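Histone-lysine N-methyltransferase family member SUVH9 (Arabidopsis thaliana, PDB 4NJ5) takes part in gene silencing, regulating some transposable elements, and may recruit RNA polymerase V to methylated DNA rather than methylate histones. Local coordinates at residues M21-L26 and G49-A54; L26-M31 and N327-R332; M57-D60 and N66-K69. All coordinates share one frame; numbering follows the deposited sequence.

Interaction 1: residues M21-L26 and G49-A54; sequences MIYDSL and GKAGKA
Tyr-23 and Leu-26 of helix 8-35 meet Ala-51 and Ala-54 of helix 46-60 where the two segment axes come within 9.5 Å at 133° between their N-to-C directions, and the CA atoms of Leu-26 and Ala-54 lie 5.9 Å apart. This is a steeply crossed helix pair whose second member offers alanines. Tyr-23 has CG anti to the backbone N (chi1 180°), which carries the ring out toward helix 46-60. There CE1 lies 3.8 Å from CB of Ala-54, the ring inclined to that methyl. The phenol end travels further, and its OH stands 3.4 Å from CB of Ala-51 and 3.2 Å from the carbonyl O of the same residue. CB of Ala-54 has a second partner in CD1 of Leu-26, which approaches it at 4.0 Å while lying 3.6 Å from the Ala-54 carbonyl O. All four residues are buried. A leucine in place of Tyr-23 would probably leave the surface of Ala-51 without its phenol neighbour and open a gap between the helices. Met-58, a turn further along helix 46-60, also touches Tyr-23 and Leu-26; Glu-89 and Val-92 of helix 87-92 touch the tyrosine, and Phe-86 from a loop lies against Ala-51.

Interaction 2: residues L26-M31 and N327-R332; sequences LRMFLM and NGTLIR
Met-28, on helix 8-35, meets the irregular segment 327-332 with the end of its side chain, crossing that of Thr-329 at a slant. CG stands anti to the carbonyl carbon (chi1 -71°), the chain runs on extended through chi2, and a bend at chi3 (61°) turns the terminal methyl onto the loop. CE and SD both face the methyl branch of Thr-329, with CG2 3.6 Å from CE and 3.8 Å from SD. The same CE lies 3.3 Å from the carbonyl O of Leu-330 and 3.9 Å from CA of Ile-331, whose CG1 is the more distant neighbour at 4.2 Å. One methyl thus touches three successive residues of the loop. The hydroxyl branch of Thr-329 is used elsewhere, OG1 being hydrogen-bonded to NE2 of His-382, while the Leu-330 carbonyl accepts from NE1 of Trp-424, a residue that also touches Met-28. No hydrogen bond crosses between the two segments. The contact is therefore mainly van der Waals, a thioether methyl lying against a threonine methyl and backbone atoms, with that methyl also set against a carbonyl oxygen whose hydrogen bond goes to Trp-424.

Interaction 3: residues M57-D60 and N66-K69; sequences MMRD and NRDK
Arg-59, in the last turn of helix 46-60, is met by Arg-67, which occupies the second position of a type I beta turn running from Asn-66 to Lys-69. This turn lies in the loop that follows helix 46-60, and it is closed by a backbone bond from N of Lys-69 to O of Asn-66. The packing between the segments is aliphatic against flat: CG of Arg-59 lies over one face of the Arg-67 guanidinium, 3.6 Å above its plane and close to its centre. Both arginines have CG anti to the backbone N, at chi1 -178° for Arg-59 and 172° for Arg-67; the Arg-67 chain then bends at chi2, bringing its flat end onto the helix, whereas Arg-59 bends at chi3. The two guanidinium planes are 55° apart, which excludes a parallel stack.

The charged interactions belong mainly to the helix. Arg-59 forms a salt bridge with the next residue, Asp-60, through NH1 and OD1 at 3.2 Å; this oxygen lies almost in the guanidinium plane and is met on its syn side, but from well out of the carboxylate plane. A second, weak bond runs from NE of Arg-59 to the same OD1. The carboxylate may thereby offset the like charges, since NE of Arg-59 and NH1 of Arg-67 are separated by 4.9 Å.

The setting is the protein surface. Trp-64 touches Arg-59, and Met-62 touches Arg-67, both from the connection between the segments. At the other end of the turn, Lys-69 has a salt bridge to Asp-104. Across the contact, the nearest polar approach is made by NH2 of Arg-67, which stands 3.3 Å from the carbonyl O of Arg-59.

In the fold
Helix 8-35 runs through interactions 1 and 2, which share Leu-26 and have centres about 9 Å apart, while helix 46-60 joins interaction 1 to interaction 3, about 13 Å away. Interactions 2 and 3 stand about 22 Å apart, centre to centre. Along the chain, interaction 1 closes before interaction 3 opens, the segments of interactions 1 and 2 alternate, and both segments of interaction 3 fall between those of interaction 2. Interaction 2 joins segments whose closest ends are 296 residues apart. The helix pair thus connects the surface turn of interaction 3 with a Pre-SET loop, where the side chain of Ile-331 is about 13 Å from a bound zinc ion.

Interaction 1: residues M21-L26 and G49-A54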
ATOM      1  N   MET A  21      -8.759   5.387   2.652  1.00 20.80           N
ATOM      2  CA  MET A  21      -8.372   5.548   4.053  1.00 21.37           C
ATOM      3  C   MET A  21      -9.479   5.080   4.997  1.00 22.25           C
ATOM      4  O   MET A  21      -9.222   4.370   5.984  1.00 20.57           O
ATOM      5  CB  MET A  21      -8.007   6.999   4.349  1.00 22.55           C
ATOM      6  CG  MET A  21      -6.519   7.267   4.372  1.00 21.44           C
ATOM      7  SD  MET A  21      -6.177   8.881   5.088  1.00 26.57           S
ATOM      8  CE  MET A  21      -6.837   9.942   3.804  1.00 27.34           C
ATOM      9  N   ILE A  22     -10.711   5.474   4.686  1.00 21.03           N
ATOM     10  CA  ILE A  22     -11.859   5.021   5.462  1.00 21.71           C
ATOM     11  C   ILE A  22     -11.998   3.502   5.413  1.00 23.48           C
ATOM     12  O   ILE A  22     -12.144   2.853   6.452  1.00 21.70           O
ATOM     13  CB  ILE A  22     -13.170   5.667   4.981  1.00 25.38           C
ATOM     14  CG1 ILE A  22     -13.206   7.148   5.363  1.00 28.10           C
ATOM     15  CG2 ILE A  22     -14.371   4.947   5.579  1.00 24.99           C
ATOM     16  CD1 ILE A  22     -14.511   7.837   5.010  1.00 27.52           C
ATOM     17  N   TYR A  23     -11.939   2.935   4.211  1.00 20.57           N
ATOM     18  CA  TYR A  23     -12.100   1.490   4.055  1.00 21.43           C
ATOM     19  C   TYR A  23     -11.083   0.693   4.881  1.00 20.14           C
ATOM     20  O   TYR A  23     -11.460  -0.155   5.699  1.00 20.77           O
ATOM     21  CB  TYR A  23     -12.037   1.084   2.579  1.00 20.82           C
ATOM     22  CG  TYR A  23     -12.197  -0.404   2.358  1.00 20.16           C
ATOM     23  CD1 TYR A  23     -13.453  -1.000   2.375  1.00 20.63           C
ATOM     24  CD2 TYR A  23     -11.093  -1.211   2.135  1.00 19.26           C
ATOM     25  CE1 TYR A  23     -13.601  -2.359   2.176  1.00 20.26           C
ATOM     26  CE2 TYR A  23     -11.231  -2.572   1.938  1.00 20.12           C
ATOM     27  CZ  TYR A  23     -12.486  -3.140   1.958  1.00 19.83           C
ATOM     28  OH  TYR A  23     -12.620  -4.493   1.761  1.00 20.03           O
ATOM     29  N   ASP A  24      -9.800   0.979   4.679  1.00 19.56           N
ATOM     30  CA  ASP A  24      -8.756   0.253   5.400  1.00 26.45           C
ATOM     31  C   ASP A  24      -8.791   0.482   6.917  1.00 28.93           C
ATOM     32  O   ASP A  24      -8.547  -0.453   7.696  1.00 30.91           O
ATOM     33  CB  ASP A  24      -7.370   0.557   4.818  1.00 25.10           C
ATOM     34  CG  ASP A  24      -7.098  -0.213   3.535  1.00 23.43           C
ATOM     35  OD1 ASP A  24      -7.504  -1.392   3.454  1.00 24.21           O
ATOM     36  OD2 ASP A  24      -6.482   0.358   2.608  1.00 18.69           O
ATOM     37  N   SER A  25      -9.108   1.707   7.338  1.00 32.52           N
ATOM     38  CA  SER A  25      -9.263   1.973   8.768  1.00 31.15           C
ATOM     39  C   SER A  25     -10.394   1.141   9.369  1.00 31.72           C
ATOM     40  O   SER A  25     -10.250   0.570  10.453  1.00 33.34           O
ATOM     41  CB  SER A  25      -9.517   3.456   9.028  1.00 21.95           C
ATOM     42  OG  SER A  25      -8.408   4.230   8.617  1.00 21.79           O
ATOM     43  N   LEU A  26     -11.515   1.077   8.654  1.00 22.60           N
ATOM     44  CA  LEU A  26     -12.675   0.310   9.101  1.00 25.86           C
ATOM     45  C   LEU A  26     -12.339  -1.176   9.220  1.00 28.43           C
ATOM     46  O   LEU A  26     -12.631  -1.806  10.246  1.00 25.15           O
ATOM     47  CB  LEU A  26     -13.846   0.504   8.137  1.00 25.88           C
ATOM     48  CG  LEU A  26     -15.259   0.617   8.711  1.00 28.75           C
ATOM     49  CD1 LEU A  26     -16.265   0.195   7.650  1.00 28.53           C
ATOM     50  CD2 LEU A  26     -15.438  -0.212   9.977  1.00 28.77           C
ATOM     51  N   GLY A  49     -13.700 -11.996   5.364  1.00 32.46           N
ATOM     52  CA  GLY A  49     -14.970 -11.696   5.993  1.00 31.83           C
ATOM     53  C   GLY A  49     -15.017 -10.276   6.527  1.00 31.05           C
ATOM     54  O   GLY A  49     -16.026  -9.580   6.380  1.00 28.74           O
ATOM     55  N   LYS A  50     -13.922  -9.838   7.144  1.00 31.89           N
ATOM     56  CA  LYS A  50     -13.846  -8.482   7.681  1.00 29.89           C
ATOM     57  C   LYS A  50     -13.808  -7.442   6.563  1.00 27.29           C
ATOM     58  O   LYS A  50     -14.342  -6.341   6.703  1.00 26.52           O
ATOM     59  CB  LYS A  50     -12.643  -8.332   8.614  1.00 27.65           C
ATOM     60  CG  LYS A  50     -13.012  -8.318  10.092  1.00 29.43           C
ATOM     61  CD  LYS A  50     -14.030  -9.392  10.432  1.00 31.53           C
ATOM     62  CE  LYS A  50     -14.539  -9.225  11.855  1.00 39.51           C
ATOM     63  NZ  LYS A  50     -15.823  -9.943  12.090  1.00 42.95           N
ATOM     64  N   ALA A  51     -13.182  -7.805   5.449  1.00 24.55           N
ATOM     65  CA  ALA A  51     -13.178  -6.962   4.266  1.00 23.04           C
ATOM     66  C   ALA A  51     -14.601  -6.778   3.738  1.00 23.38           C
ATOM     67  O   ALA A  51     -15.025  -5.658   3.432  1.00 22.88           O
ATOM     68  CB  ALA A  51     -12.291  -7.570   3.201  1.00 35.12           C
ATOM     69  N   GLY A  52     -15.333  -7.885   3.640  1.00 24.47           N
ATOM     70  CA  GLY A  52     -16.708  -7.855   3.178  1.00 28.53           C
ATOM     71  C   GLY A  52     -17.599  -7.042   4.098  1.00 29.66           C
ATOM     72  O   GLY A  52     -18.475  -6.298   3.642  1.00 31.59           O
ATOM     73  N   LYS A  53     -17.370  -7.178   5.400  1.00 30.43           N
ATOM     74  CA  LYS A  53     -18.148  -6.427   6.375  1.00 35.19           C
ATOM     75  C   LYS A  53     -17.869  -4.930   6.269  1.00 32.52           C
ATOM     76  O   LYS A  53     -18.794  -4.115   6.326  1.00 34.37           O
ATOM     77  CB  LYS A  53     -17.877  -6.920   7.794  1.00 46.92           C
ATOM     78  CG  LYS A  53     -18.891  -6.419   8.807  1.00 51.46           C
ATOM     79  CD  LYS A  53     -20.307  -6.685   8.320  1.00 56.73           C
ATOM     80  CE  LYS A  53     -21.337  -6.392   9.396  1.00 65.01           C
ATOM     81  NZ  LYS A  53     -21.304  -4.968   9.826  1.00 69.02           N
ATOM     82  N   ALA A  54     -16.596  -4.575   6.111  1.00 27.62           N
ATOM     83  CA  ALA A  54     -16.220  -3.177   5.917  1.00 26.51           C
ATOM     84  C   ALA A  54     -16.921  -2.614   4.681  1.00 27.08           C
ATOM     85  O   ALA A  54     -17.469  -1.506   4.708  1.00 27.13           O
ATOM     86  CB  ALA A  54     -14.714  -3.043   5.788  1.00 23.35           C
TER

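Interaction 2: residues L26-M31 and N327-R332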
ATOM      1  N   LEU A  26     -11.515   1.077   8.654  1.00 22.60           N
ATOM      2  CA  LEU A  26     -12.675   0.310   9.101  1.00 25.86           C
ATOM      3  C   LEU A  26     -12.339  -1.176   9.220  1.00 28.43           C
ATOM      4  O   LEU A  26     -12.631  -1.806  10.246  1.00 25.15           O
ATOM      5  CB  LEU A  26     -13.846   0.504   8.137  1.00 25.88           C
ATOM      6  CG  LEU A  26     -15.259   0.617   8.711  1.00 28.75           C
ATOM      7  CD1 LEU A  26     -16.265   0.195   7.650  1.00 28.53           C
ATOM      8  CD2 LEU A  26     -15.438  -0.212   9.977  1.00 28.77           C
ATOM      9  N   ARG A  27     -11.741  -1.732   8.168  1.00 22.86           N
ATOM     10  CA  ARG A  27     -11.272  -3.114   8.210  1.00 27.59           C
ATOM     11  C   ARG A  27     -10.441  -3.357   9.458  1.00 25.11           C
ATOM     12  O   ARG A  27     -10.726  -4.269  10.241  1.00 26.71           O
ATOM     13  CB  ARG A  27     -10.412  -3.437   6.988  1.00 28.28           C
ATOM     14  CG  ARG A  27     -11.154  -3.988   5.794  1.00 26.16           C
ATOM     15  CD  ARG A  27     -10.192  -4.723   4.866  1.00 27.01           C
ATOM     16  NE  ARG A  27      -8.934  -3.999   4.686  1.00 26.66           N
ATOM     17  CZ  ARG A  27      -7.773  -4.364   5.226  1.00 26.37           C
ATOM     18  NH1 ARG A  27      -7.703  -5.453   5.981  1.00 25.89           N
ATOM     19  NH2 ARG A  27      -6.683  -3.637   5.010  1.00 22.19           N
ATOM     20  N   MET A  28      -9.417  -2.528   9.641  1.00 23.34           N
ATOM     21  CA  MET A  28      -8.517  -2.687  10.776  1.00 24.13           C
ATOM     22  C   MET A  28      -9.266  -2.622  12.106  1.00 25.57           C
ATOM     23  O   MET A  28      -8.936  -3.340  13.049  1.00 26.83           O
ATOM     24  CB  MET A  28      -7.389  -1.653  10.721  1.00 23.35           C
ATOM     25  CG  MET A  28      -6.388  -1.916   9.601  1.00 22.46           C
ATOM     26  SD  MET A  28      -5.149  -0.619   9.428  1.00 25.24           S
ATOM     27  CE  MET A  28      -4.368  -0.689  11.042  1.00 23.94           C
ATOM     28  N   PHE A  29     -10.290  -1.777  12.168  1.00 25.64           N
ATOM     29  CA  PHE A  29     -11.091  -1.654  13.379  1.00 27.22           C
ATOM     30  C   PHE A  29     -11.880  -2.924  13.679  1.00 28.68           C
ATOM     31  O   PHE A  29     -11.927  -3.376  14.824  1.00 30.32           O
ATOM     32  CB  PHE A  29     -12.049  -0.469  13.284  1.00 27.23           C
ATOM     33  CG  PHE A  29     -13.048  -0.414  14.404  1.00 29.12           C
ATOM     34  CD1 PHE A  29     -12.666   0.010  15.668  1.00 30.10           C
ATOM     35  CD2 PHE A  29     -14.367  -0.792  14.196  1.00 30.13           C
ATOM     36  CE1 PHE A  29     -13.578   0.059  16.705  1.00 32.06           C
ATOM     37  CE2 PHE A  29     -15.288  -0.746  15.230  1.00 33.77           C
ATOM     38  CZ  PHE A  29     -14.894  -0.319  16.487  1.00 33.17           C
ATOM     39  N   LEU A  30     -12.509  -3.482  12.649  1.00 28.27           N
ATOM     40  CA  LEU A  30     -13.261  -4.725  12.786  1.00 29.74           C
ATOM     41  C   LEU A  30     -12.343  -5.857  13.236  1.00 30.51           C
ATOM     42  O   LEU A  30     -12.722  -6.711  14.070  1.00 32.54           O
ATOM     43  CB  LEU A  30     -13.917  -5.089  11.457  1.00 28.96           C
ATOM     44  CG  LEU A  30     -14.991  -4.103  11.010  1.00 28.96           C
ATOM     45  CD1 LEU A  30     -15.529  -4.460   9.634  1.00 29.04           C
ATOM     46  CD2 LEU A  30     -16.118  -4.066  12.036  1.00 30.87           C
ATOM     47  N   MET A  31     -11.126  -5.851  12.694  1.00 34.39           N
ATOM     48  CA  MET A  31     -10.107  -6.808  13.112  1.00 35.09           C
ATOM     49  C   MET A  31      -9.683  -6.608  14.575  1.00 37.13           C
ATOM     50  O   MET A  31      -9.498  -7.578  15.310  1.00 39.86           O
ATOM     51  CB  MET A  31      -8.895  -6.767  12.173  1.00 34.55           C
ATOM     52  CG  MET A  31      -9.260  -6.865  10.698  1.00 36.02           C
ATOM     53  SD  MET A  31      -8.126  -7.818   9.678  1.00 58.72           S
ATOM     54  CE  MET A  31      -9.037  -9.353   9.618  1.00 29.62           C
ATOM     55  N   ASN A 327      -1.147  -7.163  13.068  1.00 28.54           N
ATOM     56  CA  ASN A 327      -0.480  -7.444  11.802  1.00 30.03           C
ATOM     57  C   ASN A 327       0.735  -6.534  11.623  1.00 30.56           C
ATOM     58  O   ASN A 327       1.393  -6.548  10.580  1.00 33.30           O
ATOM     59  CB  ASN A 327      -1.457  -7.278  10.637  1.00 35.79           C
ATOM     60  CG  ASN A 327      -1.011  -8.014   9.386  1.00 38.85           C
ATOM     61  OD1 ASN A 327      -0.335  -9.040   9.463  1.00 39.24           O
ATOM     62  ND2 ASN A 327      -1.393  -7.492   8.224  1.00 36.16           N
ATOM     63  N   GLY A 328       1.023  -5.742  12.651  1.00 32.29           N
ATOM     64  CA  GLY A 328       2.162  -4.839  12.638  1.00 28.59           C
ATOM     65  C   GLY A 328       1.866  -3.509  11.972  1.00 24.77           C
ATOM     66  O   GLY A 328       2.777  -2.738  11.671  1.00 27.22           O
ATOM     67  N   THR A 329       0.583  -3.237  11.752  1.00 17.64           N
ATOM     68  CA  THR A 329       0.154  -2.062  10.996  1.00 18.34           C
ATOM     69  C   THR A 329      -0.195  -0.892  11.910  1.00 18.68           C
ATOM     70  O   THR A 329      -0.901  -1.061  12.905  1.00 20.62           O
ATOM     71  CB  THR A 329      -1.068  -2.398  10.110  1.00 19.58           C
ATOM     72  OG1 THR A 329      -0.793  -3.574   9.339  1.00 23.03           O
ATOM     73  CG2 THR A 329      -1.390  -1.250   9.169  1.00 17.55           C
ATOM     74  N   LEU A 330       0.304   0.294  11.572  1.00 17.04           N
ATOM     75  CA  LEU A 330      -0.032   1.500  12.324  1.00 19.15           C
ATOM     76  C   LEU A 330      -1.533   1.765  12.243  1.00 20.53           C
ATOM     77  O   LEU A 330      -2.109   1.770  11.156  1.00 16.47           O
ATOM     78  CB  LEU A 330       0.744   2.713  11.799  1.00 19.09           C
ATOM     79  CG  LEU A 330       0.509   4.018  12.574  1.00 22.87           C
ATOM     80  CD1 LEU A 330       1.083   3.918  13.979  1.00 19.09           C
ATOM     81  CD2 LEU A 330       1.089   5.224  11.844  1.00 24.27           C
ATOM     82  N   ILE A 331      -2.161   1.984  13.396  1.00 27.24           N
ATOM     83  CA  ILE A 331      -3.597   2.245  13.453  1.00 28.94           C
ATOM     84  C   ILE A 331      -3.910   3.718  13.179  1.00 33.28           C
ATOM     85  O   ILE A 331      -4.740   4.036  12.326  1.00 37.13           O
ATOM     86  CB  ILE A 331      -4.192   1.823  14.813  1.00 19.02           C
ATOM     87  CG1 ILE A 331      -3.955   0.329  15.060  1.00 17.85           C
ATOM     88  CG2 ILE A 331      -5.680   2.146  14.866  1.00 18.88           C
ATOM     89  CD1 ILE A 331      -4.315  -0.137  16.463  1.00 18.44           C
ATOM     90  N   ARG A 332      -3.237   4.608  13.905  1.00 29.28           N
ATOM     91  CA  ARG A 332      -3.370   6.049  13.709  1.00 25.55           C
ATOM     92  C   ARG A 332      -2.039   6.743  14.016  1.00 23.07           C
ATOM     93  O   ARG A 332      -1.194   6.173  14.699  1.00 24.23           O
ATOM     94  CB  ARG A 332      -4.470   6.616  14.609  1.00 20.23           C
ATOM     95  CG  ARG A 332      -4.233   6.412  16.107  1.00 19.95           C
ATOM     96  CD  ARG A 332      -5.427   6.894  16.924  1.00 20.97           C
ATOM     97  NE  ARG A 332      -6.651   6.864  16.131  1.00 38.04           N
ATOM     98  CZ  ARG A 332      -7.486   5.831  16.061  1.00 28.92           C
ATOM     99  NH1 ARG A 332      -7.249   4.725  16.751  1.00 24.92           N
ATOM    100  NH2 ARG A 332      -8.565   5.912  15.302  1.00 29.99           N
TER

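Interaction 3: residues M57-D60 and N66-K69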
ATOM      1  N   MET A  57     -20.788  -2.183   5.414  1.00 29.14           N
ATOM      2  CA  MET A  57     -20.942  -1.037   6.299  1.00 29.96           C
ATOM      3  C   MET A  57     -20.750   0.274   5.547  1.00 29.14           C
ATOM      4  O   MET A  57     -21.478   1.236   5.776  1.00 30.45           O
ATOM      5  CB  MET A  57     -19.962  -1.115   7.465  1.00 30.80           C
ATOM      6  CG  MET A  57     -20.292  -2.197   8.466  1.00 34.59           C
ATOM      7  SD  MET A  57     -19.091  -2.242   9.804  1.00 34.23           S
ATOM      8  CE  MET A  57     -19.396  -0.658  10.582  1.00 32.44           C
ATOM      9  N   MET A  58     -19.773   0.319   4.651  1.00 27.27           N
ATOM     10  CA  MET A  58     -19.589   1.529   3.859  1.00 31.33           C
ATOM     11  C   MET A  58     -20.724   1.721   2.861  1.00 33.54           C
ATOM     12  O   MET A  58     -21.056   2.849   2.495  1.00 35.01           O
ATOM     13  CB  MET A  58     -18.231   1.538   3.161  1.00 31.12           C
ATOM     14  CG  MET A  58     -17.094   1.852   4.109  1.00 24.21           C
ATOM     15  SD  MET A  58     -15.521   2.015   3.266  1.00 24.35           S
ATOM     16  CE  MET A  58     -15.796   3.497   2.308  1.00 24.29           C
ATOM     17  N   ARG A  59     -21.324   0.618   2.431  1.00 28.00           N
ATOM     18  CA  ARG A  59     -22.459   0.690   1.527  1.00 29.12           C
ATOM     19  C   ARG A  59     -23.652   1.316   2.232  1.00 31.48           C
ATOM     20  O   ARG A  59     -24.342   2.162   1.663  1.00 32.61           O
ATOM     21  CB  ARG A  59     -22.838  -0.694   1.009  1.00 34.69           C
ATOM     22  CG  ARG A  59     -23.992  -0.667   0.022  1.00 40.94           C
ATOM     23  CD  ARG A  59     -24.721  -1.991   0.013  1.00 44.92           C
ATOM     24  NE  ARG A  59     -25.029  -2.432   1.370  1.00 47.13           N
ATOM     25  CZ  ARG A  59     -24.861  -3.675   1.804  1.00 46.34           C
ATOM     26  NH1 ARG A  59     -25.166  -3.993   3.055  1.00 46.66           N
ATOM     27  NH2 ARG A  59     -24.388  -4.604   0.984  1.00 46.78           N
ATOM     28  N   ASP A  60     -23.891   0.901   3.473  1.00 36.97           N
ATOM     29  CA  ASP A  60     -25.006   1.446   4.243  1.00 41.65           C
ATOM     30  C   ASP A  60     -24.854   2.943   4.523  1.00 46.70           C
ATOM     31  O   ASP A  60     -25.849   3.642   4.715  1.00 49.73           O
ATOM     32  CB  ASP A  60     -25.183   0.685   5.559  1.00 43.74           C
ATOM     33  CG  ASP A  60     -25.431  -0.795   5.350  1.00 48.77           C
ATOM     34  OD1 ASP A  60     -26.065  -1.158   4.336  1.00 46.44           O
ATOM     35  OD2 ASP A  60     -24.987  -1.596   6.202  1.00 53.69           O
ATOM     36  N   ASN A  66     -19.550   5.039  -7.598  1.00 26.70           N
ATOM     37  CA  ASN A  66     -20.262   4.358  -8.681  1.00 29.55           C
ATOM     38  C   ASN A  66     -21.282   3.360  -8.134  1.00 29.08           C
ATOM     39  O   ASN A  66     -21.296   2.192  -8.518  1.00 26.43           O
ATOM     40  CB  ASN A  66     -19.265   3.657  -9.611  1.00 32.69           C
ATOM     41  CG  ASN A  66     -19.908   3.139 -10.888  1.00 35.16           C
ATOM     42  OD1 ASN A  66     -20.849   3.734 -11.412  1.00 40.20           O
ATOM     43  ND2 ASN A  66     -19.400   2.021 -11.391  1.00 34.10           N
ATOM     44  N   ARG A  67     -22.107   3.827  -7.203  1.00 34.32           N
ATOM     45  CA  ARG A  67     -23.080   2.974  -6.533  1.00 41.63           C
ATOM     46  C   ARG A  67     -24.116   2.428  -7.510  1.00 45.44           C
ATOM     47  O   ARG A  67     -24.505   1.262  -7.430  1.00 45.47           O
ATOM     48  CB  ARG A  67     -23.773   3.750  -5.410  1.00 47.99           C
ATOM     49  CG  ARG A  67     -24.948   3.025  -4.770  1.00 53.14           C
ATOM     50  CD  ARG A  67     -24.495   1.813  -3.976  1.00 56.20           C
ATOM     51  NE  ARG A  67     -25.571   1.287  -3.144  1.00 62.37           N
ATOM     52  CZ  ARG A  67     -25.896   1.772  -1.949  1.00 67.54           C
ATOM     53  NH1 ARG A  67     -26.890   1.233  -1.258  1.00 69.06           N
ATOM     54  NH2 ARG A  67     -25.224   2.800  -1.446  1.00 69.36           N
ATOM     55  N   ASP A  68     -24.551   3.276  -8.437  1.00 50.00           N
ATOM     56  CA  ASP A  68     -25.583   2.900  -9.397  1.00 53.13           C
ATOM     57  C   ASP A  68     -25.019   2.167 -10.616  1.00 54.01           C
ATOM     58  O   ASP A  68     -25.770   1.785 -11.519  1.00 55.22           O
ATOM     59  CB  ASP A  68     -26.407   4.128  -9.826  1.00 49.04           C
ATOM     60  CG  ASP A  68     -25.546   5.255 -10.379  1.00 52.59           C
ATOM     61  OD1 ASP A  68     -24.348   5.022 -10.663  1.00 52.46           O
ATOM     62  OD2 ASP A  68     -26.072   6.377 -10.541  1.00 54.38           O
ATOM     63  N   LYS A  69     -23.698   1.987 -10.637  1.00 46.34           N
ATOM     64  CA  LYS A  69     -23.010   1.306 -11.741  1.00 45.52           C
ATOM     65  C   LYS A  69     -23.199   1.958 -13.114  1.00 40.77           C
ATOM     66  O   LYS A  69     -22.855   1.366 -14.137  1.00 38.05           O
ATOM     67  CB  LYS A  69     -23.408  -0.174 -11.797  1.00 57.92           C
ATOM     68  CG  LYS A  69     -22.424  -1.114 -11.116  1.00 60.54           C
ATOM     69  CD  LYS A  69     -23.133  -2.308 -10.490  1.00 62.32           C
ATOM     70  CE  LYS A  69     -24.150  -2.909 -11.444  1.00 67.79           C
ATOM     71  NZ  LYS A  69     -23.514  -3.313 -12.726  1.00 68.84           N
TER